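Local structure of Csc2 (Thermofilum pendens, 4TXD) at residues A[199-203]-A[294-299]; A[74-78]-A[90-96]. The protein belongs to the Cas7 family of type I-D CRISPR systems, where it probably binds RNA, and carries a bound zinc ion. One frame throughout, in Å; residues are numbered along the deposited sequence.

Contact 1 of 2, residues A[199-203]-A[294-299]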
loop_
_atom_site.group_PDB
_atom_site.type_symbol
_atom_site.label_atom_id
_atom_site.label_comp_id
_atom_site.label_asym_id
_atom_site.label_seq_id
_atom_site.Cartn_x
_atom_site.Cartn_y
_atom_site.Cartn_z
ATOM N N PHE A 199 -4.000 -1.920 -5.512
ATOM C CA PHE A 199 -2.869 -1.823 -6.440
ATOM C C PHE A 199 -3.154 -2.481 -7.784
ATOM O O PHE A 199 -3.708 -3.583 -7.828
ATOM C CB PHE A 199 -1.616 -2.476 -5.856
ATOM C CG PHE A 199 -0.957 -1.684 -4.771
ATOM C CD1 PHE A 199 -0.131 -0.609 -5.080
ATOM C CD2 PHE A 199 -1.151 -2.024 -3.435
ATOM C CE1 PHE A 199 0.490 0.130 -4.074
ATOM C CE2 PHE A 199 -0.535 -1.298 -2.423
ATOM C CZ PHE A 199 0.284 -0.217 -2.736
ATOM N N ASP A 200 -2.741 -1.821 -8.867
ATOM C CA ASP A 200 -2.483 -2.509 -10.138
ATOM C C ASP A 200 -1.258 -3.393 -9.929
ATOM O O ASP A 200 -0.507 -3.190 -8.975
ATOM C CB ASP A 200 -2.189 -1.522 -11.282
ATOM C CG ASP A 200 -3.402 -0.783 -11.777
ATOM O OD1 ASP A 200 -4.492 -0.887 -11.179
ATOM O OD2 ASP A 200 -3.239 -0.058 -12.788
ATOM N N PRO A 201 -1.022 -4.362 -10.835
ATOM C CA PRO A 201 0.337 -4.930 -10.864
ATOM C C PRO A 201 1.334 -3.829 -11.225
ATOM O O PRO A 201 0.932 -2.889 -11.910
ATOM C CB PRO A 201 0.275 -5.989 -11.985
ATOM C CG PRO A 201 -1.206 -6.199 -12.261
ATOM C CD PRO A 201 -1.869 -4.881 -11.922
ATOM N N ALA A 202 2.592 -3.940 -10.794
ATOM C CA ALA A 202 3.614 -3.021 -11.266
ATOM C C ALA A 202 4.462 -3.703 -12.347
ATOM O O ALA A 202 5.033 -4.779 -12.126
ATOM C CB ALA A 202 4.476 -2.532 -10.120
ATOM N N PHE A 203 4.515 -3.096 -13.510
ATOM C CA PHE A 203 5.149 -3.670 -14.681
ATOM C C PHE A 203 6.547 -3.099 -15.015
ATOM O O PHE A 203 6.709 -1.935 -15.104
ATOM C CB PHE A 203 4.268 -3.444 -15.902
ATOM C CG PHE A 203 2.901 -4.031 -15.811
ATOM C CD1 PHE A 203 1.872 -3.332 -15.245
ATOM C CD2 PHE A 203 2.640 -5.260 -16.328
ATOM C CE1 PHE A 203 0.620 -3.857 -15.175
ATOM C CE2 PHE A 203 1.393 -5.795 -16.266
ATOM C CZ PHE A 203 0.377 -5.096 -15.682
ATOM N N THR A 294 -3.937 3.102 -16.415
ATOM C CA THR A 294 -3.594 1.857 -15.715
ATOM C C THR A 294 -2.095 1.661 -15.800
ATOM O O THR A 294 -1.465 2.134 -16.749
ATOM C CB THR A 294 -4.291 0.588 -16.303
ATOM O OG1 THR A 294 -3.730 0.265 -17.582
ATOM C CG2 THR A 294 -5.824 0.748 -16.427
ATOM N N ALA A 295 -1.521 0.947 -14.858
ATOM C CA ALA A 295 -0.111 0.686 -14.893
ATOM C C ALA A 295 0.284 -0.034 -16.186
ATOM O O ALA A 295 1.264 0.277 -16.778
ATOM C CB ALA A 295 0.303 -0.127 -13.703
ATOM N N TYR A 296 -0.517 -0.992 -16.586
ATOM C CA TYR A 296 -0.288 -1.701 -17.823
ATOM C C TYR A 296 -0.166 -0.781 -19.033
ATOM O O TYR A 296 0.738 -0.895 -19.774
ATOM C CB TYR A 296 -1.368 -2.736 -18.101
ATOM C CG TYR A 296 -1.168 -3.431 -19.428
ATOM C CD1 TYR A 296 -0.373 -4.533 -19.537
ATOM C CD2 TYR A 296 -1.741 -2.951 -20.571
ATOM C CE1 TYR A 296 -0.171 -5.150 -20.728
ATOM C CE2 TYR A 296 -1.537 -3.559 -21.773
ATOM C CZ TYR A 296 -0.750 -4.665 -21.847
ATOM O OH TYR A 296 -0.554 -5.278 -23.017
ATOM N N ASP A 297 -1.127 0.104 -19.214
ATOM C CA ASP A 297 -1.116 0.980 -20.362
ATOM C C ASP A 297 0.102 1.880 -20.350
ATOM O O ASP A 297 0.689 2.120 -21.347
ATOM C CB ASP A 297 -2.412 1.781 -20.458
ATOM C CG ASP A 297 -3.589 0.925 -20.764
ATOM O OD1 ASP A 297 -3.438 -0.072 -21.430
ATOM O OD2 ASP A 297 -4.675 1.253 -20.348
ATOM N N LEU A 298 0.471 2.353 -19.181
ATOM C CA LEU A 298 1.605 3.226 -19.060
ATOM C C LEU A 298 2.893 2.506 -19.418
ATOM O O LEU A 298 3.714 3.013 -20.110
ATOM C CB LEU A 298 1.673 3.819 -17.672
ATOM C CG LEU A 298 0.553 4.791 -17.314
ATOM C CD1 LEU A 298 0.601 5.176 -15.862
ATOM C CD2 LEU A 298 0.641 6.021 -18.171
ATOM N N ALA A 299 3.032 1.300 -18.933
ATOM C CA ALA A 299 4.190 0.505 -19.223
ATOM C C ALA A 299 4.265 0.165 -20.706
ATOM O O ALA A 299 5.288 0.232 -21.278
ATOM C CB ALA A 299 4.205 -0.746 -18.393
HETATM O O HOH W 1 -2.569 -2.225 -14.895
#
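The backbones of 199-203 and 294-299 approach at two points, Asp200 near Ala295 and Phe203 near Ala299, with 6.2 Å between the CA atoms of each pair. The first turn of the helix starting at Ala295 thereby lies along a strand that is interrupted around Asp200 and Pro201. At the near end, Ala295 N donates to Asp200 OD2 over 2.9 Å, an almost straight bond (175°) that uses the lone pair anti to the other carboxylate oxygen. The same oxygen forms a salt bridge with Arg244 and weakly accepts from water 1, which in turn accepts from Tyr296 N at 2.9 Å. Thr294 is the N-cap, its OG1 taking Asp297 N at 3.1 Å, and the amides of the first turn are therefore met in succession. A carboxylate so placed would be expected to suit the positive end of the helix dipole. Farther along, Phe203 carries the apolar part: its CB touches Ala299 CB at 3.7 Å, while Ala295 CB sits at the ring edge and Phe203 CE1 comes within 3.7 Å of Tyr296 CB. Tyr296 lays a ring edge, led by CD1, over one face of Phe203, a T-shaped stack with centroids 5.6 Å apart and planes at 78°; chi1 177°, away from the backbone N, puts it there. Were Phe203 cut back to an alanine, the Tyr296 edge would probably lose the face it rests on and a gap open beside Ala295. The helix covers strand 240-247 through Ala295 and Leu298, and reaches strand 77-82, where Tyr296 OH bonds Glu81 N and Ala299 packs on Leu80.

Contact 2 of 2, residues A[74-78]-A[90-96]; sequences TINMT and PVIQPQK
Five acceptors surround Lys96 NZ, more than its three protons can serve at once: Asn76 OD1 at 2.9 Å, water 2, water 3 (weak), Gly273 O and Arg68 O. The lysine chain is extended beyond CG, carrying the ammonium group from the first turn of its helix to the asparagine. The donor meets OD1 almost head-on, with a C=O...N angle of 162°, and the amide is further fixed by ND2, which bonds Phe230 O. Water 2 extends the network, accepting from Gln93 N and lying 2.8 Å from Ile75 O and 2.7 Å from Val91 O. These groups gather where a beta hairpin opens: strands 77-82 and 85-92 pair antiparallel along one margin of the sheet, in a protein classed with the RRM domains, and the second strand runs on into helix 94-115, with Gln93 as N-cap. The backbones of the two segments are joined directly by Val91 N to Asn76 O, 2.9 Å long; the same oxygen receives a CA-H...O contact from Pro90. Met77 and Pro90 form a non-hydrogen-bonded pair with side chains on one face. Bends at chi2 (-69°) and chi3 fold the methionine back, bringing SD within 4.0 Å of Pro90 CD. Thr78 and Val91 cross at about a right angle, CG2 of the threonine touching CB of the valine, while Val91 CG1 packs on the Asn76 peptide and on Ile75 CD1. In the conformer described here, one of two and so less certain, Gln93 OE1 accepts from Ile75 N at 3.1 Å, the donor above the amide plane and the side chains crossing.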
loop_
_atom_site.group_PDB
_atom_site.type_symbol
_atom_site.label_atom_id
_atom_site.label_comp_id
_atom_site.label_asym_id
_atom_site.label_seq_id
_atom_site.Cartn_x
_atom_site.Cartn_y
_atom_site.Cartn_z
ATOM N N THR A 74 0.101 -17.808 -9.322
ATOM C CA THR A 74 0.878 -16.564 -9.133
ATOM C C THR A 74 1.956 -16.416 -10.209
ATOM O O THR A 74 2.501 -17.403 -10.708
ATOM C CB THR A 74 1.553 -16.480 -7.744
ATOM O OG1 THR A 74 2.433 -17.591 -7.557
ATOM C CG2 THR A 74 0.504 -16.451 -6.627
ATOM N N ILE A 75 2.269 -15.181 -10.575
ATOM C CA ILE A 75 3.156 -14.971 -11.708
ATOM C C ILE A 75 4.242 -13.952 -11.406
ATOM O O ILE A 75 4.067 -13.081 -10.556
ATOM C CB ILE A 75 2.387 -14.496 -12.960
ATOM C CG1 ILE A 75 1.764 -13.126 -12.720
ATOM C CG2 ILE A 75 1.319 -15.554 -13.397
ATOM C CD1 ILE A 75 1.219 -12.484 -13.979
ATOM N N ASN A 76 5.363 -14.097 -12.107
ATOM C CA ASN A 76 6.484 -13.155 -12.040
ATOM C C ASN A 76 6.771 -12.472 -13.373
ATOM O O ASN A 76 7.544 -11.516 -13.437
ATOM C CB ASN A 76 7.757 -13.875 -11.591
ATOM C CG ASN A 76 7.690 -14.352 -10.146
ATOM O OD1 ASN A 76 7.107 -13.691 -9.277
ATOM N ND2 ASN A 76 8.291 -15.511 -9.885
ATOM N N MET A 77 6.194 -13.008 -14.444
ATOM C CA MET A 77 6.443 -12.492 -15.786
ATOM C C MET A 77 5.110 -12.343 -16.494
ATOM O O MET A 77 4.211 -13.175 -16.329
ATOM C CB MET A 77 7.354 -13.423 -16.607
ATOM C CG MET A 77 8.734 -13.635 -16.042
ATOM S SD MET A 77 9.770 -12.148 -16.135
ATOM C CE MET A 77 10.253 -12.130 -17.850
ATOM N N THR A 78 4.999 -11.302 -17.306
ATOM C CA THR A 78 3.756 -11.050 -18.011
ATOM C C THR A 78 4.054 -10.338 -19.325
ATOM O O THR A 78 5.123 -9.772 -19.502
ATOM C CB THR A 78 2.783 -10.207 -17.155
ATOM O OG1 THR A 78 1.479 -10.249 -17.739
ATOM C CG2 THR A 78 3.260 -8.736 -17.051
ATOM N N PRO A 90 9.205 -8.701 -16.282
ATOM C CA PRO A 90 8.901 -8.941 -14.868
ATOM C C PRO A 90 7.733 -8.092 -14.396
ATOM O O PRO A 90 7.523 -6.971 -14.867
ATOM C CB PRO A 90 10.189 -8.521 -14.135
ATOM C CG PRO A 90 11.228 -8.425 -15.166
ATOM C CD PRO A 90 10.583 -8.240 -16.505
ATOM N N VAL A 91 6.987 -8.631 -13.445
ATOM C CA VAL A 91 5.843 -7.922 -12.892
ATOM C C VAL A 91 5.780 -8.156 -11.388
ATOM O O VAL A 91 6.119 -9.244 -10.895
ATOM C CB VAL A 91 4.526 -8.372 -13.575
ATOM C CG1 VAL A 91 4.323 -9.862 -13.394
ATOM C CG2 VAL A 91 3.329 -7.601 -13.033
ATOM N N ILE A 92 5.397 -7.119 -10.657
ATOM C CA ILE A 92 5.156 -7.240 -9.230
ATOM C C ILE A 92 3.651 -7.277 -9.038
ATOM O O ILE A 92 2.972 -6.271 -9.223
ATOM C CB ILE A 92 5.776 -6.066 -8.434
ATOM C CG1 ILE A 92 7.254 -5.900 -8.789
ATOM C CG2 ILE A 92 5.597 -6.287 -6.930
ATOM C CD1 ILE A 92 7.889 -4.639 -8.196
ATOM N N GLN A 93 3.115 -8.438 -8.678
ATOM C CA GLN A 93 1.669 -8.615 -8.562
ATOM C C GLN A 93 1.091 -7.779 -7.405
ATOM O O GLN A 93 1.795 -7.482 -6.426
ATOM C CB GLN A 93 1.325 -10.106 -8.377
ATOM C CG GLN A 93 1.470 -10.962 -9.657
ATOM C CD GLN A 93 0.489 -12.150 -9.694
ATOM O OE1 GLN A 93 0.624 -13.122 -8.946
ATOM N NE2 GLN A 93 -0.499 -12.065 -10.576
ATOM N N PRO A 94 -0.184 -7.390 -7.516
ATOM C CA PRO A 94 -0.857 -6.567 -6.501
ATOM C C PRO A 94 -0.697 -7.078 -5.063
ATOM O O PRO A 94 -0.448 -6.268 -4.171
ATOM C CB PRO A 94 -2.328 -6.616 -6.933
ATOM C CG PRO A 94 -2.261 -6.760 -8.413
ATOM C CD PRO A 94 -1.075 -7.668 -8.665
ATOM N N GLN A 95 -0.817 -8.378 -4.818
ATOM C CA GLN A 95 -0.720 -8.834 -3.431
ATOM C C GLN A 95 0.714 -8.738 -2.878
ATOM O O GLN A 95 0.904 -8.668 -1.667
ATOM C CB GLN A 95 -1.265 -10.255 -3.286
ATOM C CG GLN A 95 -2.791 -10.341 -3.424
ATOM C CD GLN A 95 -3.542 -9.370 -2.509
ATOM O OE1 GLN A 95 -3.432 -9.430 -1.283
ATOM N NE2 GLN A 95 -4.314 -8.473 -3.111
ATOM N N LYS A 96 1.725 -8.706 -3.743
ATOM C CA LYS A 96 3.081 -8.413 -3.266
ATOM C C LYS A 96 3.220 -6.935 -2.890
ATOM O O LYS A 96 3.841 -6.608 -1.878
ATOM C CB LYS A 96 4.147 -8.787 -4.303
ATOM C CG LYS A 96 4.100 -10.243 -4.711
ATOM C CD LYS A 96 5.317 -10.638 -5.550
ATOM C CE LYS A 96 5.197 -12.103 -5.981
ATOM N NZ LYS A 96 6.380 -12.535 -6.755
HETATM O O HOH W 2 5.074 -10.972 -9.053
HETATM O O HOH W 3 4.436 -14.409 -7.864
#

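From the N terminus, contact 2 comes first: residues 74-78 meet 90-96 after only 11 intervening residues, closing the hairpin of strands 77-82 and 85-92. The chain then enters helix 94-115 and travels through the zinc-bearing region before returning as strand 197-204. From there contact 1 closes a longer loop of 90 residues that includes strands 240-247 and 277-288 of the same sheet, ending at helix 295-301. The two loops follow in series and neither nest nor cross. Strand 197-204 lies next to strand 85-92, with a probable hydrogen bond from Ile92 N to Ala202 O (2.8 Å), so the hairpin and the strand on which helix 295-301 packs are neighbours in one sheet.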